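Local coordinates for uncharacterized protein (Cricetid herpesvirus 2, PDB 4ZKQ), which binds chemokines as a viral protein of a rodent gammaherpesvirus, probably acting as a decoy receptor that keeps them from their cellular receptors, at residues Ala88-Lys93 against Ala138-Thr143; Leu107-Pro112 against Ala148-Pro153. One frame throughout, in Å; residues are numbered along the deposited sequence.

Contact 1 of 2, residues Ala88-Lys93 against Ala138-Thr143; sequences AVLVGK and AKFLGT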
ATOM      1  N   ALA A  88       8.965   2.380   3.828  1.00 13.58           N
ATOM      2  CA  ALA A  88       8.601   0.996   4.085  1.00 14.76           C
ATOM      3  C   ALA A  88       9.670   0.305   4.912  1.00 12.72           C
ATOM      4  O   ALA A  88      10.859   0.541   4.720  1.00 14.08           O
ATOM      5  CB  ALA A  88       8.387   0.251   2.779  1.00 15.35           C
ATOM      6  N   VAL A  89       9.236  -0.534   5.842  1.00  9.02           N
ATOM      7  CA  VAL A  89      10.128  -1.472   6.498  1.00 13.20           C
ATOM      8  C   VAL A  89       9.650  -2.892   6.229  1.00 15.38           C
ATOM      9  O   VAL A  89       8.515  -3.261   6.556  1.00 11.24           O
ATOM     10  CB  VAL A  89      10.221  -1.236   8.019  1.00 11.98           C
ATOM     11  CG1 VAL A  89      11.178  -2.232   8.654  1.00 11.11           C
ATOM     12  CG2 VAL A  89      10.683   0.193   8.314  1.00 13.70           C
ATOM     13  N   LEU A  90      10.535  -3.662   5.606  1.00 13.01           N
ATOM     14  CA  LEU A  90      10.373  -5.098   5.414  1.00 12.90           C
ATOM     15  C   LEU A  90      10.942  -5.838   6.619  1.00 17.08           C
ATOM     16  O   LEU A  90      12.079  -5.601   7.009  1.00 12.86           O
ATOM     17  CB  LEU A  90      11.084  -5.534   4.125  1.00 13.23           C
ATOM     18  CG  LEU A  90      11.314  -7.032   3.896  1.00 17.10           C
ATOM     19  CD1 LEU A  90      10.006  -7.736   3.578  1.00 19.25           C
ATOM     20  CD2 LEU A  90      12.339  -7.268   2.783  1.00 17.18           C
ATOM     21  N   VAL A  91      10.148  -6.718   7.217  1.00 12.35           N
ATOM     22  CA  VAL A  91      10.614  -7.553   8.321  1.00 12.61           C
ATOM     23  C   VAL A  91      10.225  -8.999   8.065  1.00 19.32           C
ATOM     24  O   VAL A  91       9.041  -9.320   7.983  1.00 16.45           O
ATOM     25  CB  VAL A  91      10.025  -7.110   9.664  1.00 12.41           C
ATOM     26  CG1 VAL A  91      10.599  -7.943  10.811  1.00 14.08           C
ATOM     27  CG2 VAL A  91      10.266  -5.640   9.882  1.00 14.31           C
ATOM     28  N   GLY A  92      11.224  -9.865   7.939  1.00 16.56           N
ATOM     29  CA  GLY A  92      10.986 -11.257   7.605  1.00 13.15           C
ATOM     30  C   GLY A  92      11.469 -12.191   8.685  1.00 17.28           C
ATOM     31  O   GLY A  92      12.424 -11.888   9.403  1.00 17.57           O
ATOM     32  N   LYS A  93      10.792 -13.323   8.807  1.00 19.23           N
ATOM     33  CA  LYS A  93      11.189 -14.350   9.756  1.00 24.10           C
ATOM     34  C   LYS A  93      12.044 -15.397   9.059  1.00 22.55           C
ATOM     35  O   LYS A  93      11.641 -15.959   8.042  1.00 22.80           O
ATOM     36  CB  LYS A  93       9.969 -15.004  10.399  1.00 26.69           C
ATOM     37  CG  LYS A  93      10.341 -16.177  11.280  1.00 43.89           C
ATOM     38  CD  LYS A  93       9.397 -16.331  12.449  1.00 48.55           C
ATOM     39  CE  LYS A  93       9.773 -17.533  13.290  1.00 56.95           C
ATOM     40  NZ  LYS A  93       9.672 -18.801  12.513  1.00 59.11           N
ATOM     41  N   ALA A 138      14.865  -4.470   6.307  1.00 12.66           N
ATOM     42  CA  ALA A 138      15.430  -3.441   5.441  1.00 13.28           C
ATOM     43  C   ALA A 138      14.437  -2.309   5.321  1.00 16.12           C
ATOM     44  O   ALA A 138      13.227  -2.533   5.339  1.00 14.77           O
ATOM     45  CB  ALA A 138      15.762  -3.995   4.074  1.00 12.87           C
ATOM     46  N   LYS A 139      14.959  -1.096   5.189  1.00 12.84           N
ATOM     47  CA  LYS A 139      14.130   0.093   5.073  1.00 11.88           C
ATOM     48  C   LYS A 139      14.220   0.667   3.667  1.00 14.41           C
ATOM     49  O   LYS A 139      15.304   0.733   3.088  1.00 14.67           O
ATOM     50  CB  LYS A 139      14.565   1.128   6.113  1.00 14.82           C
ATOM     51  CG  LYS A 139      13.739   2.389   6.115  1.00 18.72           C
ATOM     52  CD  LYS A 139      14.084   3.233   7.332  1.00 25.11           C
ATOM     53  CE  LYS A 139      13.495   4.626   7.233  1.00 39.97           C
ATOM     54  NZ  LYS A 139      14.072   5.527   8.260  1.00 57.52           N
ATOM     55  N   PHE A 140      13.074   1.071   3.125  1.00 13.03           N
ATOM     56  CA  PHE A 140      12.994   1.592   1.760  1.00 13.97           C
ATOM     57  C   PHE A 140      12.280   2.928   1.753  1.00 13.37           C
ATOM     58  O   PHE A 140      11.516   3.238   2.661  1.00 15.47           O
ATOM     59  CB  PHE A 140      12.250   0.623   0.833  1.00 11.74           C
ATOM     60  CG  PHE A 140      12.787  -0.774   0.858  1.00 15.36           C
ATOM     61  CD1 PHE A 140      14.077  -1.032   0.431  1.00 17.00           C
ATOM     62  CD2 PHE A 140      12.003  -1.832   1.295  1.00 16.89           C
ATOM     63  CE1 PHE A 140      14.586  -2.314   0.452  1.00 19.63           C
ATOM     64  CE2 PHE A 140      12.510  -3.123   1.314  1.00 16.73           C
ATOM     65  CZ  PHE A 140      13.803  -3.363   0.888  1.00 16.36           C
ATOM     66  N   LEU A 141      12.514   3.700   0.700  1.00 13.79           N
ATOM     67  CA  LEU A 141      11.820   4.956   0.487  1.00 15.47           C
ATOM     68  C   LEU A 141      11.353   4.977  -0.952  1.00 16.02           C
ATOM     69  O   LEU A 141      12.160   4.870  -1.863  1.00 14.69           O
ATOM     70  CB  LEU A 141      12.737   6.139   0.775  1.00 19.11           C
ATOM     71  CG  LEU A 141      12.250   7.530   0.370  1.00 20.05           C
ATOM     72  CD1 LEU A 141      11.038   7.946   1.169  1.00 21.80           C
ATOM     73  CD2 LEU A 141      13.381   8.522   0.569  1.00 35.21           C
ATOM     74  N   GLY A 142      10.053   5.105  -1.160  1.00 13.87           N
ATOM     75  CA  GLY A 142       9.528   5.077  -2.510  1.00 21.99           C
ATOM     76  C   GLY A 142       8.055   5.386  -2.537  1.00 22.16           C
ATOM     77  O   GLY A 142       7.456   5.684  -1.505  1.00 22.56           O
ATOM     78  N   THR A 143       7.466   5.308  -3.723  1.00 31.16           N
ATOM     79  CA  THR A 143       6.043   5.560  -3.867  1.00 31.62           C
ATOM     80  C   THR A 143       5.273   4.304  -3.531  1.00 25.58           C
ATOM     81  O   THR A 143       5.865   3.243  -3.326  1.00 27.77           O
ATOM     82  CB  THR A 143       5.678   6.001  -5.291  1.00 22.96           C
ATOM     83  OG1 THR A 143       5.834   4.889  -6.183  1.00 27.66           O
ATOM     84  CG2 THR A 143       6.547   7.152  -5.738  1.00 30.02           C
TER
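Ala-88 and Phe-140 form an antiparallel hydrogen-bonded pair, a compact example of how one strand joins its neighbour through backbone and side chains together. Ala-88 N reaches Phe-140 O at 2.9 Å, the donor standing well above the carbonyl plane, 36° out of it. The return bond, Phe-140 N to Ala-88 O, is 2.8 Å and straighter, 167° at the hydrogen. Ala-88 O also receives a CA-H...O contact from Lys-139 CA at 3.3 Å, while the methyl of Ala-88 lies beside CB of Phe-140 on the shared face.

Val-89 faces Lys-139 in the non-hydrogen-bonded pair, on the other side of the sheet. CG2 of Val-89 only grazes CG of the lysine, whose extended chain then carries the ammonium away from the first strand.

Leu-90 pairs with Ala-138, the last hydrogen-bonded pair within these two segments. Its N bonds Ala-138 O at 2.9 Å, almost in line with that carbonyl, and Ala-138 N returns to Leu-90 O at 3.1 Å, in the carbonyl plane. On the face that carries the Ala-88 methyl, the Phe-140 ring is met obliquely: Leu-90 CB lies 4.0 Å from Phe-140 CE2. Phe-140 CG lies anti to its own carbonyl carbon (chi1 -53°), on the side of its backbone N, which turns the ring back along its own strand and so toward Leu-90.

Beyond it the ladder goes on, Gly-92 bonding through its backbone to Phe-136, while Val-89 and Val-91 bond to His-167 and Leu-165 on strand 161-169. Strand 85-94 is therefore an interior strand, hydrogen-bonded along both edges, and this contact is an antiparallel ladder within a mixed beta sheet.

Contact 2 of 2, residues Leu107-Pro112 against Ala148-Pro153; sequences LTVFGP and AVLRVP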
ATOM      1  N   LEU A 107      20.783 -14.725   1.645  1.00 22.84           N
ATOM      2  CA  LEU A 107      19.587 -13.924   1.389  1.00 19.98           C
ATOM      3  C   LEU A 107      19.955 -12.493   1.041  1.00 17.43           C
ATOM      4  O   LEU A 107      20.702 -11.848   1.774  1.00 19.35           O
ATOM      5  CB  LEU A 107      18.669 -13.927   2.616  1.00 22.61           C
ATOM      6  CG  LEU A 107      17.477 -12.964   2.605  1.00 22.73           C
ATOM      7  CD1 LEU A 107      16.437 -13.383   1.571  1.00 19.52           C
ATOM      8  CD2 LEU A 107      16.862 -12.871   4.000  1.00 19.07           C
ATOM      9  N   THR A 108      19.418 -11.989  -0.066  1.00 18.65           N
ATOM     10  CA  THR A 108      19.514 -10.569  -0.360  1.00 21.89           C
ATOM     11  C   THR A 108      18.139  -9.986  -0.670  1.00 19.99           C
ATOM     12  O   THR A 108      17.208 -10.701  -1.048  1.00 18.02           O
ATOM     13  CB  THR A 108      20.462 -10.293  -1.535  1.00 22.66           C
ATOM     14  OG1 THR A 108      19.952 -10.916  -2.719  1.00 21.58           O
ATOM     15  CG2 THR A 108      21.872 -10.825  -1.229  1.00 23.41           C
ATOM     16  N   VAL A 109      18.020  -8.676  -0.496  1.00 19.59           N
ATOM     17  CA  VAL A 109      16.794  -7.978  -0.822  1.00 16.25           C
ATOM     18  C   VAL A 109      17.135  -6.641  -1.427  1.00 17.12           C
ATOM     19  O   VAL A 109      18.212  -6.100  -1.183  1.00 16.08           O
ATOM     20  CB  VAL A 109      15.890  -7.757   0.420  1.00 19.34           C
ATOM     21  CG1 VAL A 109      15.648  -9.054   1.150  1.00 18.47           C
ATOM     22  CG2 VAL A 109      16.496  -6.733   1.374  1.00 22.71           C
ATOM     23  N   PHE A 110      16.223  -6.112  -2.229  1.00 17.63           N
ATOM     24  CA  PHE A 110      16.336  -4.734  -2.656  1.00 20.37           C
ATOM     25  C   PHE A 110      14.961  -4.114  -2.802  1.00 17.25           C
ATOM     26  O   PHE A 110      13.936  -4.794  -2.783  1.00 16.51           O
ATOM     27  CB  PHE A 110      17.135  -4.611  -3.964  1.00 17.70           C
ATOM     28  CG  PHE A 110      16.603  -5.431  -5.110  1.00 14.74           C
ATOM     29  CD1 PHE A 110      16.935  -6.769  -5.234  1.00 19.54           C
ATOM     30  CD2 PHE A 110      15.814  -4.853  -6.086  1.00 14.70           C
ATOM     31  CE1 PHE A 110      16.466  -7.519  -6.296  1.00 21.06           C
ATOM     32  CE2 PHE A 110      15.341  -5.600  -7.154  1.00 18.37           C
ATOM     33  CZ  PHE A 110      15.671  -6.932  -7.258  1.00 18.25           C
ATOM     34  N   GLY A 111      14.952  -2.799  -2.917  1.00 14.37           N
ATOM     35  CA  GLY A 111      13.719  -2.059  -3.055  1.00 12.18           C
ATOM     36  C   GLY A 111      14.061  -0.649  -3.453  1.00 17.20           C
ATOM     37  O   GLY A 111      15.219  -0.355  -3.741  1.00 16.93           O
ATOM     38  N   PRO A 112      13.060   0.234  -3.467  1.00 15.84           N
ATOM     39  CA  PRO A 112      13.365   1.609  -3.846  1.00 15.27           C
ATOM     40  C   PRO A 112      14.278   2.267  -2.817  1.00 16.08           C
ATOM     41  O   PRO A 112      14.015   2.187  -1.616  1.00 15.23           O
ATOM     42  CB  PRO A 112      11.994   2.269  -3.880  1.00 15.10           C
ATOM     43  CG  PRO A 112      11.210   1.505  -2.833  1.00 14.67           C
ATOM     44  CD  PRO A 112      11.679   0.087  -2.973  1.00 18.01           C
ATOM     45  N   ALA A 148       9.401  -4.578  -3.146  1.00 12.72           N
ATOM     46  CA  ALA A 148      10.490  -5.194  -2.420  1.00 14.95           C
ATOM     47  C   ALA A 148      10.721  -6.538  -3.072  1.00 18.42           C
ATOM     48  O   ALA A 148       9.766  -7.251  -3.376  1.00 17.69           O
ATOM     49  CB  ALA A 148      10.166  -5.351  -0.961  1.00 15.50           C
ATOM     50  N   VAL A 149      11.986  -6.868  -3.302  1.00 16.39           N
ATOM     51  CA  VAL A 149      12.343  -8.110  -3.964  1.00 16.59           C
ATOM     52  C   VAL A 149      13.256  -8.887  -3.043  1.00 18.13           C
ATOM     53  O   VAL A 149      14.222  -8.345  -2.516  1.00 16.74           O
ATOM     54  CB  VAL A 149      13.027  -7.856  -5.321  1.00 18.81           C
ATOM     55  CG1 VAL A 149      13.313  -9.170  -6.032  1.00 19.80           C
ATOM     56  CG2 VAL A 149      12.152  -6.982  -6.189  1.00 16.05           C
ATOM     57  N   LEU A 150      12.920 -10.151  -2.824  1.00 13.99           N
ATOM     58  CA  LEU A 150      13.732 -11.032  -2.004  1.00 15.09           C
ATOM     59  C   LEU A 150      14.321 -12.116  -2.880  1.00 21.48           C
ATOM     60  O   LEU A 150      13.642 -12.635  -3.766  1.00 18.95           O
ATOM     61  CB  LEU A 150      12.911 -11.657  -0.877  1.00 17.15           C
ATOM     62  CG  LEU A 150      12.324 -10.687   0.151  1.00 19.63           C
ATOM     63  CD1 LEU A 150      10.993 -10.159  -0.340  1.00 21.18           C
ATOM     64  CD2 LEU A 150      12.169 -11.388   1.477  1.00 26.56           C
ATOM     65  N   ARG A 151      15.584 -12.449  -2.633  1.00 21.06           N
ATOM     66  CA  ARG A 151      16.266 -13.482  -3.404  1.00 27.42           C
ATOM     67  C   ARG A 151      17.050 -14.405  -2.487  1.00 19.00           C
ATOM     68  O   ARG A 151      17.709 -13.964  -1.545  1.00 20.03           O
ATOM     69  CB  ARG A 151      17.178 -12.852  -4.457  1.00 29.24           C
ATOM     70  CG  ARG A 151      16.404 -12.415  -5.692  1.00 25.31           C
ATOM     71  CD  ARG A 151      17.243 -11.661  -6.698  1.00 32.35           C
ATOM     72  NE  ARG A 151      18.305 -12.473  -7.280  1.00 27.95           N
ATOM     73  CZ  ARG A 151      18.137 -13.333  -8.279  1.00 30.54           C
ATOM     74  NH1 ARG A 151      16.937 -13.523  -8.818  1.00 25.00           N
ATOM     75  NH2 ARG A 151      19.180 -14.011  -8.736  1.00 33.11           N
ATOM     76  N   VAL A 152      16.942 -15.701  -2.760  1.00 21.25           N
ATOM     77  CA  VAL A 152      17.594 -16.717  -1.949  1.00 23.30           C
ATOM     78  C   VAL A 152      17.887 -17.929  -2.853  1.00 33.53           C
ATOM     79  O   VAL A 152      17.111 -18.225  -3.763  1.00 24.34           O
ATOM     80  CB  VAL A 152      16.713 -17.088  -0.728  1.00 28.83           C
ATOM     81  CG1 VAL A 152      15.407 -17.753  -1.169  1.00 24.91           C
ATOM     82  CG2 VAL A 152      17.465 -17.957   0.251  1.00 26.04           C
ATOM     83  N   PRO A 153      19.021 -18.619  -2.633  1.00 33.51           N
ATOM     84  CA  PRO A 153      19.457 -19.580  -3.655  1.00 44.00           C
ATOM     85  C   PRO A 153      18.843 -20.970  -3.543  1.00 44.10           C
ATOM     86  O   PRO A 153      17.864 -21.175  -2.821  1.00 33.49           O
ATOM     87  CB  PRO A 153      20.980 -19.663  -3.431  1.00 43.41           C
ATOM     88  CG  PRO A 153      21.287 -18.808  -2.221  1.00 40.43           C
ATOM     89  CD  PRO A 153      19.990 -18.545  -1.529  1.00 38.24           C
TER
HETATM   90  O   HOH W   1      20.686 -13.758  -2.830  1.00 22.10           O
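Thr-108 and Arg-151 exchange two backbone hydrogen bonds: Thr-108 N to Arg-151 O at 3.0 Å and Arg-151 N to Thr-108 O at 2.9 Å. A second such pair joins Phe-110 and Val-149, with Phe-110 N to Val-149 O at 3.0 Å and Val-149 N to Phe-110 O at 2.9 Å. A water donates to Thr-108 OG1 and, weakly, to Arg-151 O; the hydroxyl also bonds Glu-116. The arginine, bent at chi3, takes its guanidinium to the carbonyls of Leu-65 and Leu-66.

Phe-110 dominates the packing. With CG between its backbone N and carbonyl carbon (chi1 56°), the ring folds across Val-149, whose CB makes a CH-pi contact 3.6 Å from the ring centroid of Phe-110, while CD of Arg-151 comes to the ring edge. On the opposite face of the sheet, Val-109 CG1 packs on Leu-150 CG at 3.8 Å, and Leu-107 CD1 lies 3.4 Å from Arg-151 O.

Strand 68-74 bonds the far edge of strand 147-152, at Ala-148, Leu-150 and Val-152. Beneath Val-109 and Leu-150 lie Ala-138 and Phe-136 of strand 132-143, while Met-259 touches Phe-110 and Arg-151 on the other face.

Contacts 1 and 2 show how two successive strands can serve separate sheets: strands 132-143 and 147-152 follow each other in the chain, yet the first pairs with strand 85-94 and the second with strand 108-111. The contact centres are about 11 Å apart, and the segments alternate along the chain. They meet where Leu-141 N probably hydrogen-bonds Pro-112 O at 3.1 Å. Beside this bond, Phe-140 of contact 1 packs on the backbone of contact 2, its CE1 3.4 Å from Gly-111 N. A bound N-acetylglucosamine lies about 6 Å from the side chain of Arg-151, placing the sugar near contact 2.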